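Putative methylthioribose-1-phosphate isomerase (Pyrococcus horikoshii OT3, PDB 6A34) probably catalyses the interconversion of 5-methylthioribose 1-phosphate and 5-methylthioribulose 1-phosphate in methionine salvage. Local coordinates at residues Glu156-Gly161 with Arg185-Asp190; Lys194-Asp199 with Trp213-Asp218; Ser42-Val47 with Glu90-Ile95. One frame throughout, in Å; residues are numbered along the deposited sequence.

Contact 1: residues Glu156-Gly161 with Arg185-Asp190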
loop_
_atom_site.group_PDB
_atom_site.type_symbol
_atom_site.label_atom_id
_atom_site.label_comp_id
_atom_site.label_asym_id
_atom_site.label_seq_id
_atom_site.Cartn_x
_atom_site.Cartn_y
_atom_site.Cartn_z
ATOM N N GLU A 156 21.797 16.688 -11.818
ATOM C CA GLU A 156 21.777 18.076 -12.361
ATOM C C GLU A 156 20.351 18.653 -12.369
ATOM O O GLU A 156 20.178 19.849 -12.242
ATOM C CB GLU A 156 22.234 18.177 -13.825
ATOM C CG GLU A 156 23.713 17.926 -14.082
ATOM C CD GLU A 156 24.713 18.863 -13.413
ATOM O OE1 GLU A 156 25.889 18.456 -13.254
ATOM O OE2 GLU A 156 24.330 20.001 -13.062
ATOM N N VAL A 157 19.338 17.804 -12.588
ATOM C CA VAL A 157 17.994 18.280 -12.943
ATOM C C VAL A 157 17.042 18.208 -11.743
ATOM O O VAL A 157 16.103 18.956 -11.718
ATOM C CB VAL A 157 17.410 17.534 -14.162
ATOM C CG1 VAL A 157 18.181 17.827 -15.451
ATOM C CG2 VAL A 157 17.291 16.041 -13.931
ATOM N N LEU A 158 17.240 17.279 -10.796
ATOM C CA LEU A 158 16.411 17.250 -9.591
ATOM C C LEU A 158 16.769 18.436 -8.706
ATOM O O LEU A 158 17.930 18.818 -8.599
ATOM C CB LEU A 158 16.619 15.974 -8.773
ATOM C CG LEU A 158 16.151 14.658 -9.377
ATOM C CD1 LEU A 158 15.889 13.643 -8.273
ATOM C CD2 LEU A 158 14.929 14.829 -10.241
ATOM N N PRO A 159 15.790 18.974 -7.954
ATOM C CA PRO A 159 16.083 19.968 -6.928
ATOM C C PRO A 159 16.747 19.321 -5.702
ATOM O O PRO A 159 16.541 18.137 -5.436
ATOM C CB PRO A 159 14.678 20.490 -6.595
ATOM C CG PRO A 159 13.811 19.271 -6.757
ATOM C CD PRO A 159 14.375 18.580 -7.984
ATOM N N GLU A 160 17.528 20.119 -4.969
ATOM C CA GLU A 160 17.899 19.811 -3.616
ATOM C C GLU A 160 16.632 19.728 -2.782
ATOM O O GLU A 160 15.701 20.524 -2.979
ATOM C CB GLU A 160 18.681 20.904 -2.885
ATOM C CG GLU A 160 19.723 21.617 -3.715
ATOM C CD GLU A 160 20.781 22.292 -2.855
ATOM O OE1 GLU A 160 21.847 22.653 -3.424
ATOM O OE2 GLU A 160 20.527 22.443 -1.606
ATOM N N GLY A 161 16.641 18.805 -1.827
ATOM C CA GLY A 161 15.625 18.742 -0.826
ATOM C C GLY A 161 15.161 17.334 -0.653
ATOM O O GLY A 161 15.956 16.434 -0.595
ATOM N N ARG A 185 22.409 8.642 -4.910
ATOM C CA ARG A 185 23.785 8.528 -4.321
ATOM C C ARG A 185 24.627 9.769 -4.694
ATOM O O ARG A 185 25.240 10.376 -3.852
ATOM C CB ARG A 185 24.426 7.198 -4.719
ATOM C CG ARG A 185 23.897 6.038 -3.889
ATOM C CD ARG A 185 24.356 4.698 -4.436
ATOM N NE ARG A 185 24.131 3.645 -3.445
ATOM C CZ ARG A 185 23.061 2.865 -3.402
ATOM N NH1 ARG A 185 22.224 2.840 -4.429
ATOM N NH2 ARG A 185 22.833 2.117 -2.329
ATOM N N VAL A 186 24.549 10.223 -5.946
ATOM C CA VAL A 186 25.269 11.410 -6.329
ATOM C C VAL A 186 24.743 12.617 -5.541
ATOM O O VAL A 186 25.525 13.421 -5.030
ATOM C CB VAL A 186 25.192 11.642 -7.843
ATOM C CG1 VAL A 186 25.747 12.992 -8.208
ATOM C CG2 VAL A 186 25.906 10.551 -8.607
ATOM N N MET A 187 23.414 12.741 -5.437
ATOM C CA MET A 187 22.808 13.830 -4.724
ATOM C C MET A 187 23.285 13.810 -3.264
ATOM O O MET A 187 23.530 14.869 -2.682
ATOM C CB MET A 187 21.272 13.755 -4.780
ATOM C CG MET A 187 20.715 14.082 -6.143
ATOM S SD MET A 187 18.909 14.111 -6.204
ATOM C CE MET A 187 18.560 15.535 -5.166
ATOM N N HIS A 188 23.370 12.617 -2.666
ATOM C CA HIS A 188 23.722 12.487 -1.237
ATOM C C HIS A 188 25.162 12.973 -1.015
ATOM O O HIS A 188 25.438 13.738 -0.093
ATOM C CB HIS A 188 23.511 11.049 -0.740
ATOM C CG HIS A 188 24.010 10.815 0.643
ATOM N ND1 HIS A 188 23.367 11.316 1.752
ATOM C CD2 HIS A 188 25.086 10.151 1.107
ATOM C CE1 HIS A 188 24.014 10.950 2.846
ATOM N NE2 HIS A 188 25.072 10.254 2.477
ATOM N N LYS A 189 26.070 12.533 -1.884
ATOM C CA LYS A 189 27.467 12.978 -1.846
ATOM C C LYS A 189 27.544 14.498 -2.001
ATOM O O LYS A 189 28.385 15.145 -1.346
ATOM C CB LYS A 189 28.307 12.355 -2.973
ATOM C CG LYS A 189 29.362 11.366 -2.513
ATOM C CD LYS A 189 28.764 10.245 -1.684
ATOM C CE LYS A 189 29.388 10.127 -0.312
ATOM N NZ LYS A 189 28.915 8.902 0.375
ATOM N N ASP A 190 26.726 15.042 -2.912
ATOM C CA ASP A 190 26.761 16.479 -3.212
ATOM C C ASP A 190 26.163 17.287 -2.049
ATOM O O ASP A 190 26.242 18.502 -2.056
ATOM C CB ASP A 190 26.043 16.803 -4.525
ATOM C CG ASP A 190 26.883 16.503 -5.748
ATOM O OD1 ASP A 190 28.113 16.443 -5.604
ATOM O OD2 ASP A 190 26.300 16.325 -6.828
#
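Leu158 and Met187 supply the apolar part of this contact, a branched and an unbranched side chain that cross at about a right angle. The sulfur meets the leucine: Met187 SD lies 3.7 Å from Leu158 CD1 and 3.9 Å from Leu158 CB, so it rests against both the root and one branch. Leucine suits this buried place, where its branched side chain can face Met187 and Phe276 together. Methionine suits the end of a helix that must reach a neighbouring stretch of chain, because its unbranched side chain can extend and then bend. Here it leaves the helix extended and turns at its last torsion (chi3 67°), which swings the methyl group toward the backbone of the linker.

The second kind of contact is between that methyl and a peptide carbonyl. Met187 CE comes to 3.3 Å from Pro159 O, a close approach that makes no hydrogen bond; the methyl carbon, attached to sulfur, is probably slightly polarised, which would make the approach to the oxygen mildly favourable. Pro159, with a restricted phi, suits the extended linker that carries this carbonyl.

Charge enters only at a distance. Glu156 OE1 and Asp190 OD2 are 6.8 Å apart, like charges not in contact, and Asp190 has partners of its own in a salt bridge to Arg4 and a hydrogen bond to Tyr5.

The contact packs the exit of helix 125-157, where the chain passes into strand 161-165, against the last turns of helix 180-189. Leu158 also meets Phe276 of strand 275-278, while Met187 touches Ala155 of helix 125-157 and Leu193 of strand 193-199. The methionine thus lies where two helices meet the start of strand 193-199.

Contact 2: residues Lys194-Asp199 with Trp213-Asp218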
loop_
_atom_site.group_PDB
_atom_site.type_symbol
_atom_site.label_atom_id
_atom_site.label_comp_id
_atom_site.label_asym_id
_atom_site.label_seq_id
_atom_site.Cartn_x
_atom_site.Cartn_y
_atom_site.Cartn_z
ATOM N N LYS A 194 18.338 15.851 1.187
ATOM C CA LYS A 194 18.045 16.066 2.593
ATOM C C LYS A 194 17.232 14.896 3.127
ATOM O O LYS A 194 17.287 14.602 4.314
ATOM C CB LYS A 194 17.259 17.359 2.836
ATOM C CG LYS A 194 17.952 18.612 2.332
ATOM C CD LYS A 194 19.397 18.800 2.852
ATOM C CE LYS A 194 20.232 19.701 1.965
ATOM N NZ LYS A 194 19.420 20.831 1.445
ATOM N N LEU A 195 16.421 14.297 2.253
ATOM C CA LEU A 195 15.503 13.266 2.683
ATOM C C LEU A 195 15.027 12.513 1.447
ATOM O O LEU A 195 14.679 13.141 0.453
ATOM C CB LEU A 195 14.328 13.894 3.441
ATOM C CG LEU A 195 13.200 12.927 3.811
ATOM C CD1 LEU A 195 13.645 11.919 4.848
ATOM C CD2 LEU A 195 11.964 13.672 4.321
ATOM N N LEU A 196 15.047 11.181 1.542
ATOM C CA LEU A 196 14.498 10.300 0.561
ATOM C C LEU A 196 13.281 9.583 1.154
ATOM O O LEU A 196 13.455 8.697 1.961
ATOM C CB LEU A 196 15.553 9.277 0.137
ATOM C CG LEU A 196 15.134 8.357 -1.012
ATOM C CD1 LEU A 196 14.688 9.152 -2.222
ATOM C CD2 LEU A 196 16.268 7.417 -1.395
ATOM N N TRP A 197 12.075 9.931 0.689
ATOM C CA TRP A 197 10.885 9.123 0.985
ATOM C C TRP A 197 10.924 7.844 0.152
ATOM O O TRP A 197 11.148 7.904 -1.088
ATOM C CB TRP A 197 9.596 9.870 0.654
ATOM C CG TRP A 197 9.403 11.128 1.420
ATOM C CD1 TRP A 197 9.691 12.382 0.995
ATOM C CD2 TRP A 197 8.871 11.256 2.746
ATOM N NE1 TRP A 197 9.351 13.283 1.963
ATOM C CE2 TRP A 197 8.840 12.625 3.042
ATOM C CE3 TRP A 197 8.395 10.346 3.699
ATOM C CZ2 TRP A 197 8.342 13.123 4.244
ATOM C CZ3 TRP A 197 7.919 10.830 4.900
ATOM C CH2 TRP A 197 7.898 12.202 5.173
ATOM N N LEU A 198 10.623 6.726 0.814
ATOM C CA LEU A 198 10.538 5.400 0.196
ATOM C C LEU A 198 9.145 4.810 0.406
ATOM O O LEU A 198 8.787 4.473 1.544
ATOM C CB LEU A 198 11.563 4.465 0.842
ATOM C CG LEU A 198 13.006 4.914 0.701
ATOM C CD1 LEU A 198 13.927 3.943 1.462
ATOM C CD2 LEU A 198 13.388 5.020 -0.770
ATOM N N ASP A 199 8.390 4.663 -0.691
ATOM C CA ASP A 199 7.141 3.909 -0.694
ATOM C C ASP A 199 7.511 2.446 -0.450
ATOM O O ASP A 199 8.402 1.926 -1.127
ATOM C CB ASP A 199 6.407 4.025 -2.030
ATOM C CG ASP A 199 5.854 5.401 -2.380
ATOM O OD1 ASP A 199 5.758 6.258 -1.495
ATOM O OD2 ASP A 199 5.503 5.593 -3.562
ATOM N N TRP A 213 16.939 -0.897 2.988
ATOM C CA TRP A 213 18.148 -1.524 3.407
ATOM C C TRP A 213 19.374 -0.883 2.735
ATOM O O TRP A 213 20.232 -0.380 3.429
ATOM C CB TRP A 213 18.074 -3.028 3.151
ATOM C CG TRP A 213 19.315 -3.685 3.639
ATOM C CD1 TRP A 213 19.568 -4.078 4.915
ATOM C CD2 TRP A 213 20.524 -3.898 2.894
ATOM N NE1 TRP A 213 20.848 -4.538 5.007
ATOM C CE2 TRP A 213 21.459 -4.461 3.788
ATOM C CE3 TRP A 213 20.909 -3.682 1.566
ATOM C CZ2 TRP A 213 22.758 -4.805 3.403
ATOM C CZ3 TRP A 213 22.187 -4.045 1.178
ATOM C CH2 TRP A 213 23.099 -4.589 2.087
ATOM N N GLU A 214 19.444 -0.876 1.400
ATOM C CA GLU A 214 20.665 -0.399 0.714
ATOM C C GLU A 214 20.885 1.099 0.940
ATOM O O GLU A 214 22.026 1.509 1.036
ATOM C CB GLU A 214 20.708 -0.724 -0.779
ATOM C CG GLU A 214 19.519 -0.261 -1.614
ATOM C CD GLU A 214 19.862 -0.268 -3.099
ATOM O OE1 GLU A 214 20.744 0.526 -3.474
ATOM O OE2 GLU A 214 19.338 -1.136 -3.864
ATOM N N TYR A 215 19.814 1.915 0.983
ATOM C CA TYR A 215 20.025 3.350 1.086
ATOM C C TYR A 215 20.434 3.673 2.519
ATOM O O TYR A 215 21.244 4.596 2.762
ATOM C CB TYR A 215 18.810 4.157 0.616
ATOM C CG TYR A 215 18.485 4.021 -0.854
ATOM C CD1 TYR A 215 19.483 4.085 -1.816
ATOM C CD2 TYR A 215 17.188 3.797 -1.293
ATOM C CE1 TYR A 215 19.202 3.957 -3.167
ATOM C CE2 TYR A 215 16.892 3.671 -2.640
ATOM C CZ TYR A 215 17.901 3.749 -3.587
ATOM O OH TYR A 215 17.638 3.597 -4.924
ATOM N N SER A 216 19.867 2.919 3.460
ATOM C CA SER A 216 20.296 3.015 4.840
ATOM C C SER A 216 21.765 2.558 4.986
ATOM O O SER A 216 22.574 3.257 5.552
ATOM C CB SER A 216 19.383 2.270 5.761
ATOM O OG SER A 216 19.668 2.674 7.082
ATOM N N TYR A 217 22.109 1.397 4.441
ATOM C CA TYR A 217 23.467 0.906 4.459
ATOM C C TYR A 217 24.464 2.003 4.078
ATOM O O TYR A 217 25.518 2.115 4.706
ATOM C CB TYR A 217 23.632 -0.285 3.517
ATOM C CG TYR A 217 24.916 -1.056 3.709
ATOM C CD1 TYR A 217 26.053 -0.705 3.007
ATOM C CD2 TYR A 217 24.993 -2.142 4.563
ATOM C CE1 TYR A 217 27.236 -1.405 3.141
ATOM C CE2 TYR A 217 26.172 -2.858 4.711
ATOM C CZ TYR A 217 27.306 -2.482 3.999
ATOM O OH TYR A 217 28.493 -3.161 4.087
ATOM N N ASP A 218 24.118 2.833 3.091
ATOM C CA ASP A 218 25.011 3.849 2.612
ATOM C C ASP A 218 24.853 5.154 3.379
ATOM O O ASP A 218 25.493 6.143 3.016
ATOM C CB ASP A 218 24.841 4.055 1.106
ATOM C CG ASP A 218 25.634 3.061 0.275
ATOM O OD1 ASP A 218 26.640 2.536 0.816
ATOM O OD2 ASP A 218 25.256 2.825 -0.920
#
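Leu196 is the first residue of 194-199 to meet the helix, and it does so with one methyl over a face of the Tyr215 ring. Leu196 CD2 stands 4.1 Å from the Tyr215 ring centroid, 26° off the normal, which makes a CH-pi contact. It is displaced toward the rim, so that the nearest ring atom is Tyr215 CD2, 3.7 Å from Leu196 CD2. The first torsion of the leucine (chi1 -174°) carries CG toward the helix, and the second (chi2 55°) sets the CD2 methyl over the ring. The ring's other face is occupied from within the helix, where the carboxylate carbon of Glu214 lies above it, also off-centre.

Trp197 comes next and turns to the other side of the sheet, where it packs on Leu164, Lys223 and Ile225. Leu198 returns to the helix side. Leu198 CD2 approaches the ring obliquely, 4.0 Å from Tyr215 CD2, so the same ring carbon is shared by two leucines spaced two residues apart, as extended strand geometry favours.

Val180 and Val184 of helix 180-189 also touch the tyrosine, and strand and helix belong to the beta-alpha-beta unit of strand 193-199, helix 206-217 and strand 222-225. The side chains of Leu198 and Tyr215 each lie about 9 Å from that of a predicted functional residue, Cys167 and Arg57 respectively. No hydrogen bond crosses between the two segments, so the pairing rests on dispersion and shape: branched methyls give a compact surface, and the flat ring lets them pack closely.

Contact 3: residues Ser42-Val47 with Glu90-Ile95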
loop_
_atom_site.group_PDB
_atom_site.type_symbol
_atom_site.label_atom_id
_atom_site.label_comp_id
_atom_site.label_asym_id
_atom_site.label_seq_id
_atom_site.Cartn_x
_atom_site.Cartn_y
_atom_site.Cartn_z
ATOM N N SER A 42 30.723 -21.623 -7.710
ATOM C CA SER A 42 31.911 -22.163 -8.373
ATOM C C SER A 42 31.559 -23.106 -9.535
ATOM O O SER A 42 32.455 -23.564 -10.206
ATOM C CB SER A 42 32.773 -22.857 -7.355
ATOM O OG SER A 42 32.998 -21.991 -6.240
ATOM N N LYS A 43 30.266 -23.354 -9.790
ATOM C CA LYS A 43 29.814 -24.220 -10.907
ATOM C C LYS A 43 28.660 -23.540 -11.644
ATOM O O LYS A 43 27.910 -22.776 -11.029
ATOM C CB LYS A 43 29.327 -25.578 -10.394
ATOM C CG LYS A 43 30.259 -26.268 -9.404
ATOM C CD LYS A 43 29.654 -27.486 -8.722
ATOM C CE LYS A 43 30.218 -27.696 -7.329
ATOM N NZ LYS A 43 30.108 -29.107 -6.887
ATOM N N VAL A 44 28.480 -23.850 -12.937
ATOM C CA VAL A 44 27.501 -23.085 -13.710
ATOM C C VAL A 44 26.094 -23.429 -13.199
ATOM O O VAL A 44 25.229 -22.541 -13.191
ATOM C CB VAL A 44 27.641 -23.184 -15.248
ATOM C CG1 VAL A 44 29.021 -23.603 -15.692
ATOM C CG2 VAL A 44 26.582 -24.036 -15.899
ATOM N N GLU A 45 25.915 -24.670 -12.714
ATOM C CA GLU A 45 24.639 -25.177 -12.152
ATOM C C GLU A 45 24.217 -24.338 -10.944
ATOM O O GLU A 45 23.062 -23.983 -10.841
ATOM C CB GLU A 45 24.735 -26.632 -11.680
ATOM C CG GLU A 45 24.888 -27.643 -12.800
ATOM C CD GLU A 45 26.283 -27.756 -13.404
ATOM O OE1 GLU A 45 27.280 -27.319 -12.752
ATOM O OE2 GLU A 45 26.372 -28.274 -14.541
ATOM N N GLU A 46 25.170 -24.052 -10.047
ATOM C CA GLU A 46 24.974 -23.183 -8.871
ATOM C C GLU A 46 24.524 -21.762 -9.278
ATOM O O GLU A 46 23.705 -21.173 -8.589
ATOM C CB GLU A 46 26.249 -23.088 -8.024
ATOM C CG GLU A 46 26.669 -24.391 -7.357
ATOM C CD GLU A 46 27.978 -24.320 -6.569
ATOM O OE1 GLU A 46 28.729 -23.328 -6.732
ATOM O OE2 GLU A 46 28.257 -25.267 -5.788
ATOM N N VAL A 47 25.103 -21.199 -10.348
ATOM C CA VAL A 47 24.763 -19.857 -10.861
ATOM C C VAL A 47 23.343 -19.898 -11.450
ATOM O O VAL A 47 22.539 -18.999 -11.238
ATOM C CB VAL A 47 25.785 -19.393 -11.928
ATOM C CG1 VAL A 47 25.345 -18.157 -12.691
ATOM C CG2 VAL A 47 27.170 -19.177 -11.343
ATOM N N GLU A 90 27.911 -24.668 -25.380
ATOM C CA GLU A 90 26.511 -24.748 -25.802
ATOM C C GLU A 90 25.660 -25.329 -24.660
ATOM O O GLU A 90 24.624 -24.778 -24.319
ATOM C CB GLU A 90 26.384 -25.565 -27.092
ATOM C CG GLU A 90 25.623 -24.837 -28.186
ATOM C CD GLU A 90 24.132 -24.630 -27.945
ATOM O OE1 GLU A 90 23.498 -25.527 -27.360
ATOM O OE2 GLU A 90 23.600 -23.582 -28.362
ATOM N N LYS A 91 26.093 -26.429 -24.037
ATOM C CA LYS A 91 25.330 -26.955 -22.906
ATOM C C LYS A 91 25.155 -25.873 -21.828
ATOM O O LYS A 91 24.063 -25.696 -21.287
ATOM C CB LYS A 91 25.993 -28.175 -22.274
ATOM C CG LYS A 91 25.642 -29.504 -22.926
ATOM C CD LYS A 91 26.419 -30.683 -22.338
ATOM C CE LYS A 91 26.052 -32.011 -22.975
ATOM N NZ LYS A 91 26.158 -31.954 -24.454
ATOM N N ALA A 92 26.237 -25.144 -21.526
ATOM C CA ALA A 92 26.221 -24.169 -20.469
ATOM C C ALA A 92 25.312 -22.980 -20.850
ATOM O O ALA A 92 24.593 -22.452 -20.012
ATOM C CB ALA A 92 27.637 -23.752 -20.152
ATOM N N TYR A 93 25.354 -22.574 -22.118
ATOM C CA TYR A 93 24.485 -21.537 -22.654
ATOM C C TYR A 93 23.013 -21.888 -22.416
ATOM O O TYR A 93 22.254 -21.046 -21.954
ATOM C CB TYR A 93 24.759 -21.334 -24.141
ATOM C CG TYR A 93 23.695 -20.589 -24.903
ATOM C CD1 TYR A 93 23.681 -19.205 -24.944
ATOM C CD2 TYR A 93 22.699 -21.272 -25.593
ATOM C CE1 TYR A 93 22.713 -18.510 -25.657
ATOM C CE2 TYR A 93 21.707 -20.592 -26.286
ATOM C CZ TYR A 93 21.716 -19.205 -26.327
ATOM O OH TYR A 93 20.763 -18.528 -27.036
ATOM N N GLU A 94 22.649 -23.136 -22.725
ATOM C CA GLU A 94 21.289 -23.654 -22.601
ATOM C C GLU A 94 20.849 -23.729 -21.137
ATOM O O GLU A 94 19.723 -23.373 -20.825
ATOM C CB GLU A 94 21.158 -25.042 -23.235
ATOM C CG GLU A 94 21.075 -25.003 -24.747
ATOM C CD GLU A 94 19.837 -24.305 -25.287
ATOM O OE1 GLU A 94 19.995 -23.427 -26.168
ATOM O OE2 GLU A 94 18.716 -24.640 -24.821
ATOM N N ILE A 95 21.711 -24.235 -20.257
ATOM C CA ILE A 95 21.384 -24.309 -18.843
ATOM C C ILE A 95 21.027 -22.906 -18.317
ATOM O O ILE A 95 20.065 -22.721 -17.572
ATOM C CB ILE A 95 22.536 -24.973 -18.070
ATOM C CG1 ILE A 95 22.597 -26.477 -18.371
ATOM C CG2 ILE A 95 22.424 -24.705 -16.578
ATOM C CD1 ILE A 95 23.735 -27.239 -17.677
#
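The flat group that reaches across is the carboxylate of Glu45, whose OE2 lies 4.2 Å from Ile95 CD1. This is a contact with a methyl alone, at the margin of the interface where a charged group can still meet water. The carboxylate of Glu46 serves its own segment instead: Glu46 OE1 is met nearly along its C-O axis by Ser42 N, in a straight bond of 2.8 Å and 170°, with a weak bond from Lys43 N. Glu46 thus reaches back to the backbone N-H at the N-cap of helix 44-52, short of a full capping box. The Tyr93 ring takes a cation-pi contact from Lys114.

Val44 makes the apolar contact: Val44 CG2 lies 4.3 Å from Ile95 CG2 and 4.4 Å from Ala92 CB, so one branch meets two residues spaced three apart on the opposing helix. Alanine, small, allows the backbones to come near, with the CA atoms of Val44 and Ala92 7.0 Å apart; isoleucine, broader, meets the valine with CG2 and the carboxylate of Glu45 with CD1.

The contact sets the first turn of helix 44-52 against helix 82-97. Helix 59-76 packs against both, with Tyr73 touching Val44 and Ala92 and Leu70 touching Ala92, while Val47 packs on strands 23-27 and 38-41.

From the N terminus, contact 3 comes first and joins helix 44-52 to helix 82-97, closing a mostly helical loop that holds helix 59-76. Contact 1 then brings the end of helix 125-157 to helix 180-189 across a loop containing strand 161-165, and contact 2 ties strand 193-199 to helix 206-217. The three loops follow in series, none nesting or crossing. Contacts 1 and 2, with centres about 13 Å apart, are joined by Arg185, which bridges to Glu214 and Asp218, and both pack helices about the central sheet. Contact 3 lies on the opposite side of the chain's centre, about 41 Å from contact 1 between centres, in the helical N-terminal part.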